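Local coordinates for protein 4-hydroxybutyrate CoA-transferase (Porphyromonas gingivalis, PDB 3EH7) that probably transfers coenzyme A between acyl-CoA thioesters and small carboxylic acids such as acetate or 4-hydroxybutyrate, at residues 110-114 with 147-151; 122-128 with 154-160; 142-146 with 168-172; 262-266 with 291-297. All coordinates share one frame; numbering follows the deposited sequence. Where two conformers were deposited one is given.

Contacts 1, 2 and 3 are buried and interlock within the N-terminal Rossmann-like half, while contact 4 lies at the surface and belongs to the sheet of the other half. Contact 2 joins two parallel strands by regular backbone hydrogen bonds and aliphatic side chains. Contact 1 pairs the short helices 109-114 and 145-151 by apolar packing, with a water bridge on its exposed side, and Ala-149 rests on the strands of contact 2. Contact 3 takes the start of helix 145-151 and adds a weak salt bridge. Contact 4 is aromatic and polar; its 291-297 segment touches contacts 1 and 3, whereas contact 2 stays about 10 Å away at the nearest atoms.

Contact 1: 110-114 with 147-151; sequences PSMIR and PAAES
Pro-110 and Pro-147 lie side by side with their rings pointing the same way, CB of Pro-110 3.8 Å from CB of Pro-147. One turn further on, Ile-113 directs its side chain at the partner helix and splits its branches. Its CG2, anti to the backbone N (the CG1 torsion, chi1, is -71°), meets CB of Ser-151 at 3.6 Å, while CD1 comes within 4.4 Å of the CB of Ala-148. The two helices, 109-114 and 145-151, run nearly parallel, their axes 10° apart and 9.4 Å at closest approach; each precedes a neighbouring strand of the parallel Rossmann-like sheet, 122-127 and 154-160 respectively. On the more exposed side Arg-114 passes alongside Ser-151, its CG 3.6 Å from the serine OG. A bend at chi3 (-69°) folds the chain back, and the carbonyl O of Pro-110 sits 3.8 Å above the middle of one guanidinium face. NH1 donates to a water at 3.1 Å, which in turn donates to OE1 of Glu-150, so the two opposite charges are joined through solvent. The other terminal nitrogen, NH2, makes a salt bridge with Asp-296, and OE2 of Glu-150 pairs with Lys-146 of its own helix.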
loop_
_atom_site.group_PDB
_atom_site.type_symbol
_atom_site.label_atom_id
_atom_site.label_comp_id
_atom_site.label_asym_id
_atom_site.label_seq_id
_atom_site.Cartn_x
_atom_site.Cartn_y
_atom_site.Cartn_z
ATOM N N PRO A 110 12.081 -10.615 -4.700
ATOM C CA PRO A 110 12.559 -11.493 -5.800
ATOM C C PRO A 110 12.659 -10.797 -7.159
ATOM O O PRO A 110 13.663 -10.960 -7.860
ATOM C CB PRO A 110 11.532 -12.622 -5.830
ATOM C CG PRO A 110 10.973 -12.633 -4.378
ATOM C CD PRO A 110 10.931 -11.201 -3.986
ATOM N N SER A 111 11.665 -9.991 -7.534
ATOM C CA SER A 111 11.773 -9.280 -8.825
ATOM C C SER A 111 12.905 -8.251 -8.811
ATOM O O SER A 111 13.598 -8.057 -9.814
ATOM C CB SER A 111 10.456 -8.630 -9.220
ATOM O OG SER A 111 10.055 -7.718 -8.215
HETATM N N MSE A 112 13.116 -7.606 -7.669
HETATM C CA MSE A 112 14.211 -6.663 -7.511
HETATM C C MSE A 112 15.558 -7.383 -7.647
HETATM O O MSE A 112 16.537 -6.821 -8.171
HETATM C CB MSE A 112 14.095 -5.958 -6.162
HETATM C CG MSE A 112 15.219 -5.013 -5.881
HETATM SE SE MSE A 112 15.019 -3.986 -4.258
HETATM C CE MSE A 112 13.516 -2.806 -4.828
ATOM N N ILE A 113 15.604 -8.629 -7.180
ATOM C CA ILE A 113 16.795 -9.435 -7.330
ATOM C C ILE A 113 16.957 -9.805 -8.805
ATOM O O ILE A 113 18.031 -9.641 -9.360
ATOM C CB ILE A 113 16.765 -10.735 -6.445
ATOM C CG1 ILE A 113 16.928 -10.371 -4.974
ATOM C CG2 ILE A 113 17.886 -11.726 -6.886
ATOM C CD1 ILE A 113 16.786 -11.554 -4.025
ATOM N N ARG A 114 15.887 -10.279 -9.439
ATOM C CA ARG A 114 15.959 -10.693 -10.845
ATOM C C ARG A 114 16.260 -9.546 -11.789
ATOM O O ARG A 114 16.876 -9.769 -12.820
ATOM C CB ARG A 114 14.678 -11.375 -11.320
ATOM C CG ARG A 114 14.575 -12.817 -10.906
ATOM C CD ARG A 114 13.388 -13.474 -11.566
ATOM N NE ARG A 114 12.132 -12.947 -11.045
ATOM C CZ ARG A 114 11.512 -13.388 -9.939
ATOM N NH1 ARG A 114 12.023 -14.372 -9.183
ATOM N NH2 ARG A 114 10.365 -12.843 -9.581
ATOM N N PRO A 147 14.773 -17.463 -4.838
ATOM C CA PRO A 147 15.059 -16.452 -5.850
ATOM C C PRO A 147 16.527 -16.011 -5.868
ATOM O O PRO A 147 17.078 -15.853 -6.941
ATOM C CB PRO A 147 14.154 -15.299 -5.462
ATOM C CG PRO A 147 12.989 -15.939 -4.793
ATOM C CD PRO A 147 13.472 -17.203 -4.178
ATOM N N ALA A 148 17.161 -15.864 -4.704
ATOM C CA ALA A 148 18.579 -15.491 -4.679
ATOM C C ALA A 148 19.444 -16.563 -5.353
ATOM O O ALA A 148 20.295 -16.247 -6.186
ATOM C CB ALA A 148 19.058 -15.224 -3.248
ATOM N N ALA A 149 19.228 -17.817 -4.993
ATOM C CA ALA A 149 19.968 -18.930 -5.580
ATOM C C ALA A 149 19.753 -18.981 -7.100
ATOM O O ALA A 149 20.649 -19.359 -7.835
ATOM C CB ALA A 149 19.562 -20.250 -4.955
ATOM N N GLU A 150 18.578 -18.592 -7.571
ATOM C CA GLU A 150 18.309 -18.697 -8.990
ATOM C C GLU A 150 18.895 -17.556 -9.775
ATOM O O GLU A 150 18.920 -17.620 -10.983
ATOM C CB GLU A 150 16.802 -18.764 -9.251
ATOM C CG GLU A 150 16.175 -20.059 -8.758
ATOM C CD GLU A 150 14.659 -20.005 -8.719
ATOM O OE1 GLU A 150 14.058 -18.883 -8.767
ATOM O OE2 GLU A 150 14.074 -21.090 -8.610
ATOM N N SER A 151 19.317 -16.494 -9.090
ATOM C CA SER A 151 19.877 -15.338 -9.751
ATOM C C SER A 151 21.358 -15.048 -9.507
ATOM O O SER A 151 21.949 -14.346 -10.290
ATOM C CB SER A 151 19.077 -14.091 -9.371
ATOM O OG SER A 151 17.919 -14.032 -10.167
HETATM O O HOH W 1 14.087 -16.539 -9.902
#

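Contact 2: 122-128 with 154-160; sequences VAIVQLS and LVIGEIN
Ile-124 and Ile-156 stand side by side on one face of the sheet, in the same rotamer: each has CG1 anti to the carbonyl carbon (chi1 -48° and -58°). The CD1 of Ile-156 therefore reaches CG1 of Ile-124 at 3.9 Å, and it also touches CG1 of Val-122 at 4.2 Å. Val-122 lays CG2 against CD2 of Leu-154, 4.0 Å away. Further along this face Gln-126, extended beyond CG, reaches past Glu-158 to Asn-160, whose ND2 donates to OE1 at 2.7 Å (162° at the hydrogen). OE1 lies in the plane of the asparagine amide, though the donor is tilted from the glutamine carbonyl plane. NE2 of Gln-126 bonds Gly-38 O, while the buried Glu-158 carboxylate takes bonds from Tyr-185 and from the N-H groups of Ser-42 and Cys-43 at the start of helix 41-49. On the other face Leu-127 places CD1 4.0 Å from CA of Gly-157. Six backbone bonds join these adjacent parallel strands at the centre of the Rossmann-like sheet, with helix 145-151 forming part of the right-handed beta-alpha-beta crossover between them.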
loop_
_atom_site.group_PDB
_atom_site.type_symbol
_atom_site.label_atom_id
_atom_site.label_comp_id
_atom_site.label_asym_id
_atom_site.label_seq_id
_atom_site.Cartn_x
_atom_site.Cartn_y
_atom_site.Cartn_z
ATOM N N VAL A 122 26.595 -13.562 -4.453
ATOM C CA VAL A 122 26.749 -14.896 -3.897
ATOM C C VAL A 122 25.504 -15.262 -3.090
ATOM O O VAL A 122 25.017 -14.451 -2.302
ATOM C CB VAL A 122 27.982 -14.978 -3.010
ATOM C CG1 VAL A 122 28.146 -16.384 -2.434
ATOM C CG2 VAL A 122 29.207 -14.616 -3.804
ATOM N N ALA A 123 24.967 -16.456 -3.334
ATOM C CA ALA A 123 23.861 -17.001 -2.552
ATOM C C ALA A 123 24.412 -18.211 -1.824
ATOM O O ALA A 123 24.933 -19.139 -2.460
ATOM C CB ALA A 123 22.694 -17.422 -3.454
ATOM N N ILE A 124 24.345 -18.195 -0.498
ATOM C CA ILE A 124 24.680 -19.382 0.280
ATOM C C ILE A 124 23.348 -19.894 0.818
ATOM O O ILE A 124 22.764 -19.289 1.724
ATOM C CB ILE A 124 25.679 -19.117 1.409
ATOM C CG1 ILE A 124 26.868 -18.305 0.923
ATOM C CG2 ILE A 124 26.233 -20.430 1.932
ATOM C CD1 ILE A 124 27.923 -18.053 2.008
ATOM N N VAL A 125 22.865 -20.992 0.235
ATOM C CA VAL A 125 21.601 -21.543 0.645
ATOM C C VAL A 125 21.748 -22.932 1.272
ATOM O O VAL A 125 22.472 -23.780 0.759
ATOM C CB VAL A 125 20.567 -21.527 -0.515
ATOM C CG1 VAL A 125 20.215 -20.073 -0.844
ATOM C CG2 VAL A 125 21.054 -22.309 -1.746
ATOM N N GLN A 126 21.030 -23.145 2.374
ATOM C CA GLN A 126 20.914 -24.458 2.964
ATOM C C GLN A 126 19.816 -25.291 2.264
ATOM O O GLN A 126 18.727 -24.801 1.992
ATOM C CB GLN A 126 20.683 -24.373 4.465
ATOM C CG GLN A 126 20.806 -25.723 5.104
ATOM C CD GLN A 126 20.440 -25.771 6.559
ATOM O OE1 GLN A 126 20.357 -26.858 7.119
ATOM N NE2 GLN A 126 20.242 -24.607 7.193
ATOM N N LEU A 127 20.144 -26.548 1.969
ATOM C CA LEU A 127 19.273 -27.429 1.200
ATOM C C LEU A 127 19.159 -28.816 1.814
ATOM O O LEU A 127 20.030 -29.263 2.568
ATOM C CB LEU A 127 19.799 -27.564 -0.232
ATOM C CG LEU A 127 20.067 -26.308 -1.076
ATOM C CD1 LEU A 127 20.955 -26.684 -2.279
ATOM C CD2 LEU A 127 18.769 -25.623 -1.542
ATOM N N SER A 128 18.085 -29.505 1.456
ATOM C CA SER A 128 17.931 -30.904 1.786
ATOM C C SER A 128 18.764 -31.718 0.834
ATOM O O SER A 128 19.217 -31.227 -0.199
ATOM C CB SER A 128 16.477 -31.345 1.654
ATOM O OG SER A 128 16.117 -31.438 0.278
ATOM N N LEU A 154 27.270 -16.639 -8.168
ATOM C CA LEU A 154 27.890 -17.804 -7.505
ATOM C C LEU A 154 26.925 -18.347 -6.462
ATOM O O LEU A 154 26.365 -17.581 -5.676
ATOM C CB LEU A 154 29.219 -17.412 -6.830
ATOM C CG LEU A 154 30.041 -18.486 -6.092
ATOM C CD1 LEU A 154 30.771 -19.441 -7.041
ATOM C CD2 LEU A 154 31.062 -17.827 -5.165
ATOM N N VAL A 155 26.727 -19.657 -6.481
ATOM C CA VAL A 155 25.797 -20.310 -5.617
ATOM C C VAL A 155 26.525 -21.405 -4.857
ATOM O O VAL A 155 27.146 -22.313 -5.455
ATOM C CB VAL A 155 24.591 -20.905 -6.404
ATOM C CG1 VAL A 155 23.596 -21.565 -5.438
ATOM C CG2 VAL A 155 23.890 -19.814 -7.225
ATOM N N ILE A 156 26.473 -21.284 -3.533
ATOM C CA ILE A 156 26.964 -22.311 -2.614
ATOM C C ILE A 156 25.750 -22.959 -1.964
ATOM O O ILE A 156 24.923 -22.262 -1.338
ATOM C CB ILE A 156 27.847 -21.724 -1.498
ATOM C CG1 ILE A 156 29.029 -20.988 -2.107
ATOM C CG2 ILE A 156 28.293 -22.821 -0.535
ATOM C CD1 ILE A 156 29.703 -20.025 -1.140
ATOM N N GLY A 157 25.632 -24.271 -2.141
ATOM C CA GLY A 157 24.567 -25.045 -1.538
ATOM C C GLY A 157 25.105 -25.816 -0.353
ATOM O O GLY A 157 26.006 -26.637 -0.502
ATOM N N GLU A 158 24.539 -25.560 0.823
ATOM C CA GLU A 158 24.931 -26.282 2.033
ATOM C C GLU A 158 23.931 -27.401 2.250
ATOM O O GLU A 158 22.820 -27.150 2.724
ATOM C CB GLU A 158 24.960 -25.338 3.244
ATOM C CG GLU A 158 25.463 -25.987 4.520
ATOM C CD GLU A 158 25.852 -24.982 5.595
ATOM O OE1 GLU A 158 26.695 -24.106 5.320
ATOM O OE2 GLU A 158 25.313 -25.073 6.717
ATOM N N ILE A 159 24.307 -28.622 1.885
ATOM C CA ILE A 159 23.384 -29.751 1.960
ATOM C C ILE A 159 23.453 -30.416 3.340
ATOM O O ILE A 159 24.413 -31.098 3.695
ATOM C CB ILE A 159 23.624 -30.787 0.833
ATOM C CG1 ILE A 159 23.501 -30.109 -0.528
ATOM C CG2 ILE A 159 22.627 -31.917 0.933
ATOM C CD1 ILE A 159 23.430 -31.097 -1.717
ATOM N N ASN A 160 22.406 -30.192 4.117
ATOM C CA ASN A 160 22.351 -30.682 5.481
ATOM C C ASN A 160 21.443 -31.919 5.564
ATOM O O ASN A 160 20.276 -31.905 5.126
ATOM C CB ASN A 160 21.869 -29.538 6.381
ATOM C CG ASN A 160 21.788 -29.904 7.860
ATOM O OD1 ASN A 160 22.147 -31.007 8.305
ATOM N ND2 ASN A 160 21.287 -28.948 8.639
#

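Contact 3: 142-146 with 168-172; sequences CDYSK and GDNLI
A capped helix start meets a turn here: Cys-142, just before helix 145-151, and Lys-146 in its first turn pack against Asp-169 and Asn-170, which connect strands 167-168 and 171-173. The helix lies on the connection between the parallel strands 122-127 and 154-160 of the Rossmann-like N-terminal fold, while the turn leads from the edge of the large mixed sheet into the small antiparallel pair 135-137 and 171-173. Lys-146 runs out from the helix with CG anti to the backbone N (chi1 167°), and its aliphatic part passes the turn before the ammonium group arrives. CE lies 3.3 Å from Asp-169 O and 3.5 Å from Leu-171 O. A bend at chi4 (-70°) then turns NZ to the Asp-169 carboxylate, which the lysine chain meets at about a right angle; the salt bridge to OD1 is long, 3.3 Å, and its hydrogen bond is weak. The stronger polar partner of Lys-146 NZ is Glu-150 OE2, one turn along the helix, so the ammonium group is shared between two acids. Asp-169 centres an inverse gamma turn. At the helix start Asp-143 OD1 takes the capping bond from Ser-145 N at 2.8 Å, above the carboxylate plane, and the Ser-145 hydroxyl on its syn lone pair. Asn-170 swings its side chain toward Cys-142, and its amide is fixed by ND2 donating to Val-166 O and Gly-139 O. This rotation brings OD1 against the cysteine, 3.3 Å from CB and 3.4 Å from SG of Cys-142.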
loop_
_atom_site.group_PDB
_atom_site.type_symbol
_atom_site.label_atom_id
_atom_site.label_comp_id
_atom_site.label_asym_id
_atom_site.label_seq_id
_atom_site.Cartn_x
_atom_site.Cartn_y
_atom_site.Cartn_z
ATOM N N CYS A 142 12.293 -20.790 1.759
ATOM C CA CYS A 142 12.027 -20.557 0.350
ATOM C C CYS A 142 12.105 -19.061 0.113
ATOM O O CYS A 142 13.065 -18.577 -0.513
ATOM C CB CYS A 142 10.670 -21.145 -0.048
ATOM S SG CYS A 142 10.300 -21.101 -1.834
ATOM N N ASP A 143 11.102 -18.325 0.604
ATOM C CA ASP A 143 11.205 -16.857 0.750
ATOM C C ASP A 143 11.935 -16.099 -0.388
ATOM O O ASP A 143 11.485 -16.120 -1.529
ATOM C CB ASP A 143 11.713 -16.534 2.172
ATOM C CG ASP A 143 13.007 -17.258 2.545
ATOM O OD1 ASP A 143 14.090 -16.853 2.057
ATOM O OD2 ASP A 143 12.945 -18.205 3.366
ATOM N N TYR A 144 13.024 -15.401 -0.098
ATOM C CA TYR A 144 13.866 -14.831 -1.133
ATOM C C TYR A 144 15.098 -15.705 -1.365
ATOM O O TYR A 144 15.890 -15.427 -2.254
ATOM C CB TYR A 144 14.326 -13.416 -0.749
ATOM C CG TYR A 144 15.282 -13.417 0.432
ATOM C CD1 TYR A 144 16.655 -13.543 0.251
ATOM C CD2 TYR A 144 14.799 -13.372 1.731
ATOM C CE1 TYR A 144 17.509 -13.568 1.333
ATOM C CE2 TYR A 144 15.643 -13.404 2.816
ATOM C CZ TYR A 144 16.997 -13.497 2.615
ATOM O OH TYR A 144 17.826 -13.533 3.713
ATOM N N SER A 145 15.292 -16.712 -0.510
ATOM C CA SER A 145 16.474 -17.570 -0.564
ATOM C C SER A 145 16.525 -18.302 -1.891
ATOM O O SER A 145 17.582 -18.371 -2.536
ATOM C CB SER A 145 16.467 -18.576 0.600
ATOM O OG SER A 145 16.379 -17.940 1.871
ATOM N N LYS A 146 15.384 -18.842 -2.318
ATOM C CA LYS A 146 15.299 -19.534 -3.601
ATOM C C LYS A 146 15.525 -18.586 -4.779
ATOM O O LYS A 146 16.385 -18.871 -5.616
ATOM C CB LYS A 146 13.982 -20.297 -3.724
ATOM C CG LYS A 146 13.619 -20.816 -5.119
ATOM C CD LYS A 146 12.492 -21.845 -4.995
ATOM C CE LYS A 146 12.189 -22.554 -6.262
ATOM N NZ LYS A 146 11.576 -21.665 -7.174
ATOM N N GLY A 168 6.179 -28.020 -2.438
ATOM C CA GLY A 168 5.814 -26.743 -3.066
ATOM C C GLY A 168 6.798 -26.389 -4.172
ATOM O O GLY A 168 7.550 -27.246 -4.629
ATOM N N ASP A 169 6.793 -25.129 -4.597
ATOM C CA ASP A 169 7.758 -24.620 -5.590
ATOM C C ASP A 169 9.044 -24.272 -4.852
ATOM O O ASP A 169 9.345 -23.123 -4.594
ATOM C CB ASP A 169 7.200 -23.410 -6.327
ATOM C CG ASP A 169 8.164 -22.859 -7.363
ATOM O OD1 ASP A 169 9.010 -23.624 -7.891
ATOM O OD2 ASP A 169 8.059 -21.648 -7.656
ATOM N N ASN A 170 9.796 -25.316 -4.504
ATOM C CA ASN A 170 10.803 -25.216 -3.471
ATOM C C ASN A 170 12.006 -26.113 -3.743
ATOM O O ASN A 170 12.646 -26.589 -2.798
ATOM C CB ASN A 170 10.152 -25.634 -2.157
ATOM C CG ASN A 170 10.932 -25.219 -0.955
ATOM O OD1 ASN A 170 11.566 -24.150 -0.925
ATOM N ND2 ASN A 170 10.859 -26.051 0.089
ATOM N N LEU A 171 12.314 -26.311 -5.021
ATOM C CA LEU A 171 13.397 -27.192 -5.452
ATOM C C LEU A 171 14.387 -26.451 -6.320
ATOM O O LEU A 171 14.083 -25.414 -6.899
ATOM C CB LEU A 171 12.866 -28.373 -6.251
ATOM C CG LEU A 171 11.873 -29.321 -5.566
ATOM C CD1 LEU A 171 11.388 -30.329 -6.577
ATOM C CD2 LEU A 171 12.463 -30.014 -4.331
ATOM N N ILE A 172 15.586 -27.011 -6.395
ATOM C CA ILE A 172 16.604 -26.541 -7.301
ATOM C C ILE A 172 17.436 -27.756 -7.687
ATOM O O ILE A 172 17.731 -28.624 -6.847
ATOM C CB ILE A 172 17.480 -25.419 -6.664
ATOM C CG1 ILE A 172 18.409 -24.795 -7.699
ATOM C CG2 ILE A 172 18.258 -25.938 -5.414
ATOM C CD1 ILE A 172 19.187 -23.595 -7.179
#

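Contact 4: 262-266 with 291-297; sequences KTLHP and ELYPVDY
His-265 NE2 and Tyr-297 OH share a short hydrogen bond of 2.5 Å (160° at the hydrogen), in which either may be the donor. The hydroxyl approaches the histidine at its edge, near the ring plane, and the two rings meet rim to rim with their planes 71° apart. Tyr-293 comes in differently: its CE1 lies over one face of the imidazole, and its OH is 3.4 Å from CE1 of His-265. Those two rings are oblique, centroids 5.2 Å apart. Tyr-297 sets CE2 4.0 Å above the centre of one Tyr-293 face, so the three rings form an aromatic cluster between the loop before strand 269-271 and the turn from the neighbouring parallel strand 290-292 of the large mixed sheet into helix 295-298. Tyr-293 OH donates to Glu-291 OE1 at 2.7 Å, from above the carboxylate plane, which fixes the hydroxyl beside the imidazole. Glu-291 OE2 in turn forms a salt bridge with Lys-268. On the loop side, Lys-262 NZ donates to His-265 O at 2.9 Å and also reaches Lys-268 O and Ile-239 O of inner strand 238-240. Leu-264 CD2 lies 4.0 Å from Tyr-297 OH, and both residues rest on Val-303.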
loop_
_atom_site.group_PDB
_atom_site.type_symbol
_atom_site.label_atom_id
_atom_site.label_comp_id
_atom_site.label_asym_id
_atom_site.label_seq_id
_atom_site.Cartn_x
_atom_site.Cartn_y
_atom_site.Cartn_z
ATOM N N LYS A 262 -10.686 -23.492 1.975
ATOM C CA LYS A 262 -9.820 -22.520 1.316
ATOM C C LYS A 262 -10.188 -22.443 -0.153
ATOM O O LYS A 262 -10.495 -23.448 -0.754
ATOM C CB LYS A 262 -8.362 -22.939 1.396
ATOM C CG LYS A 262 -7.729 -22.768 2.742
ATOM C CD LYS A 262 -6.271 -23.273 2.710
ATOM C CE LYS A 262 -5.287 -22.250 2.135
ATOM N NZ LYS A 262 -4.050 -22.900 1.566
ATOM N N THR A 263 -10.093 -21.253 -0.735
ATOM C CA THR A 263 -10.392 -21.058 -2.133
ATOM C C THR A 263 -9.127 -21.020 -2.985
ATOM O O THR A 263 -9.216 -20.954 -4.200
ATOM C CB THR A 263 -11.192 -19.777 -2.300
ATOM O OG1 THR A 263 -10.476 -18.718 -1.653
ATOM C CG2 THR A 263 -12.613 -19.976 -1.658
ATOM N N LEU A 264 -7.962 -21.053 -2.346
ATOM C CA LEU A 264 -6.691 -21.204 -3.036
ATOM C C LEU A 264 -5.922 -22.279 -2.289
ATOM O O LEU A 264 -5.879 -22.253 -1.075
ATOM C CB LEU A 264 -5.897 -19.887 -3.016
ATOM C CG LEU A 264 -4.661 -19.849 -3.924
ATOM C CD1 LEU A 264 -5.050 -19.831 -5.444
ATOM C CD2 LEU A 264 -3.783 -18.647 -3.555
ATOM N N HIS A 265 -5.307 -23.199 -3.017
ATOM C CA HIS A 265 -4.556 -24.289 -2.431
ATOM C C HIS A 265 -5.320 -24.981 -1.313
ATOM O O HIS A 265 -4.840 -25.026 -0.179
ATOM C CB HIS A 265 -3.184 -23.799 -1.950
ATOM C CG HIS A 265 -2.368 -23.189 -3.044
ATOM N ND1 HIS A 265 -1.908 -23.921 -4.126
ATOM C CD2 HIS A 265 -2.004 -21.909 -3.272
ATOM C CE1 HIS A 265 -1.268 -23.112 -4.955
ATOM N NE2 HIS A 265 -1.307 -21.884 -4.460
ATOM N N PRO A 266 -6.514 -25.527 -1.640
ATOM C CA PRO A 266 -7.337 -26.191 -0.648
ATOM C C PRO A 266 -6.644 -27.394 -0.052
ATOM O O PRO A 266 -5.894 -28.089 -0.743
ATOM C CB PRO A 266 -8.598 -26.586 -1.416
ATOM C CG PRO A 266 -8.200 -26.596 -2.826
ATOM C CD PRO A 266 -7.120 -25.576 -2.984
ATOM N N GLU A 291 3.202 -26.743 1.695
ATOM C CA GLU A 291 3.798 -26.269 0.477
ATOM C C GLU A 291 4.401 -24.888 0.687
ATOM O O GLU A 291 3.706 -23.949 1.108
ATOM C CB GLU A 291 2.760 -26.267 -0.669
ATOM C CG GLU A 291 2.399 -27.662 -1.111
ATOM C CD GLU A 291 1.373 -27.717 -2.241
ATOM O OE1 GLU A 291 0.805 -26.667 -2.621
ATOM O OE2 GLU A 291 1.090 -28.843 -2.697
ATOM N N LEU A 292 5.709 -24.781 0.442
ATOM C CA LEU A 292 6.355 -23.482 0.420
ATOM C C LEU A 292 6.505 -23.000 -1.005
ATOM O O LEU A 292 6.763 -23.799 -1.920
ATOM C CB LEU A 292 7.716 -23.482 1.094
ATOM C CG LEU A 292 7.783 -23.778 2.595
ATOM C CD1 LEU A 292 9.043 -23.190 3.255
ATOM C CD2 LEU A 292 6.484 -23.379 3.336
ATOM N N TYR A 293 6.326 -21.684 -1.172
ATOM C CA TYR A 293 6.569 -20.986 -2.439
ATOM C C TYR A 293 7.405 -19.746 -2.148
ATOM O O TYR A 293 7.443 -19.253 -1.013
ATOM C CB TYR A 293 5.264 -20.556 -3.092
ATOM C CG TYR A 293 4.294 -21.664 -3.384
ATOM C CD1 TYR A 293 3.451 -22.157 -2.395
ATOM C CD2 TYR A 293 4.211 -22.219 -4.669
ATOM C CE1 TYR A 293 2.554 -23.176 -2.671
ATOM C CE2 TYR A 293 3.348 -23.233 -4.955
ATOM C CZ TYR A 293 2.501 -23.710 -3.972
ATOM O OH TYR A 293 1.633 -24.756 -4.281
ATOM N N PRO A 294 8.072 -19.219 -3.177
ATOM C CA PRO A 294 8.827 -18.001 -2.978
ATOM C C PRO A 294 7.944 -16.809 -2.610
ATOM O O PRO A 294 6.718 -16.763 -2.895
ATOM C CB PRO A 294 9.569 -17.800 -4.311
ATOM C CG PRO A 294 8.956 -18.727 -5.269
ATOM C CD PRO A 294 8.277 -19.806 -4.511
ATOM N N VAL A 295 8.572 -15.850 -1.954
ATOM C CA VAL A 295 7.821 -14.784 -1.320
ATOM C C VAL A 295 7.019 -13.918 -2.324
ATOM O O VAL A 295 5.970 -13.361 -1.960
ATOM C CB VAL A 295 8.723 -13.934 -0.389
ATOM C CG1 VAL A 295 9.793 -13.118 -1.218
ATOM C CG2 VAL A 295 7.842 -13.030 0.520
ATOM N N ASP A 296 7.494 -13.824 -3.582
ATOM C CA ASP A 296 6.787 -13.054 -4.590
ATOM C C ASP A 296 5.483 -13.711 -5.001
ATOM O O ASP A 296 4.657 -13.073 -5.643
ATOM C CB ASP A 296 7.660 -12.748 -5.820
ATOM C CG ASP A 296 8.203 -13.990 -6.497
ATOM O OD1 ASP A 296 8.579 -14.964 -5.818
ATOM O OD2 ASP A 296 8.322 -13.957 -7.718
ATOM N N TYR A 297 5.288 -14.981 -4.646
ATOM C CA TYR A 297 4.007 -15.615 -4.803
ATOM C C TYR A 297 3.188 -15.479 -3.533
ATOM O O TYR A 297 2.104 -14.856 -3.540
ATOM C CB TYR A 297 4.174 -17.090 -5.230
ATOM C CG TYR A 297 2.862 -17.818 -5.394
ATOM C CD1 TYR A 297 2.089 -17.649 -6.533
ATOM C CD2 TYR A 297 2.383 -18.657 -4.393
ATOM C CE1 TYR A 297 0.877 -18.306 -6.686
ATOM C CE2 TYR A 297 1.197 -19.324 -4.537
ATOM C CZ TYR A 297 0.448 -19.154 -5.681
ATOM O OH TYR A 297 -0.729 -19.803 -5.787
#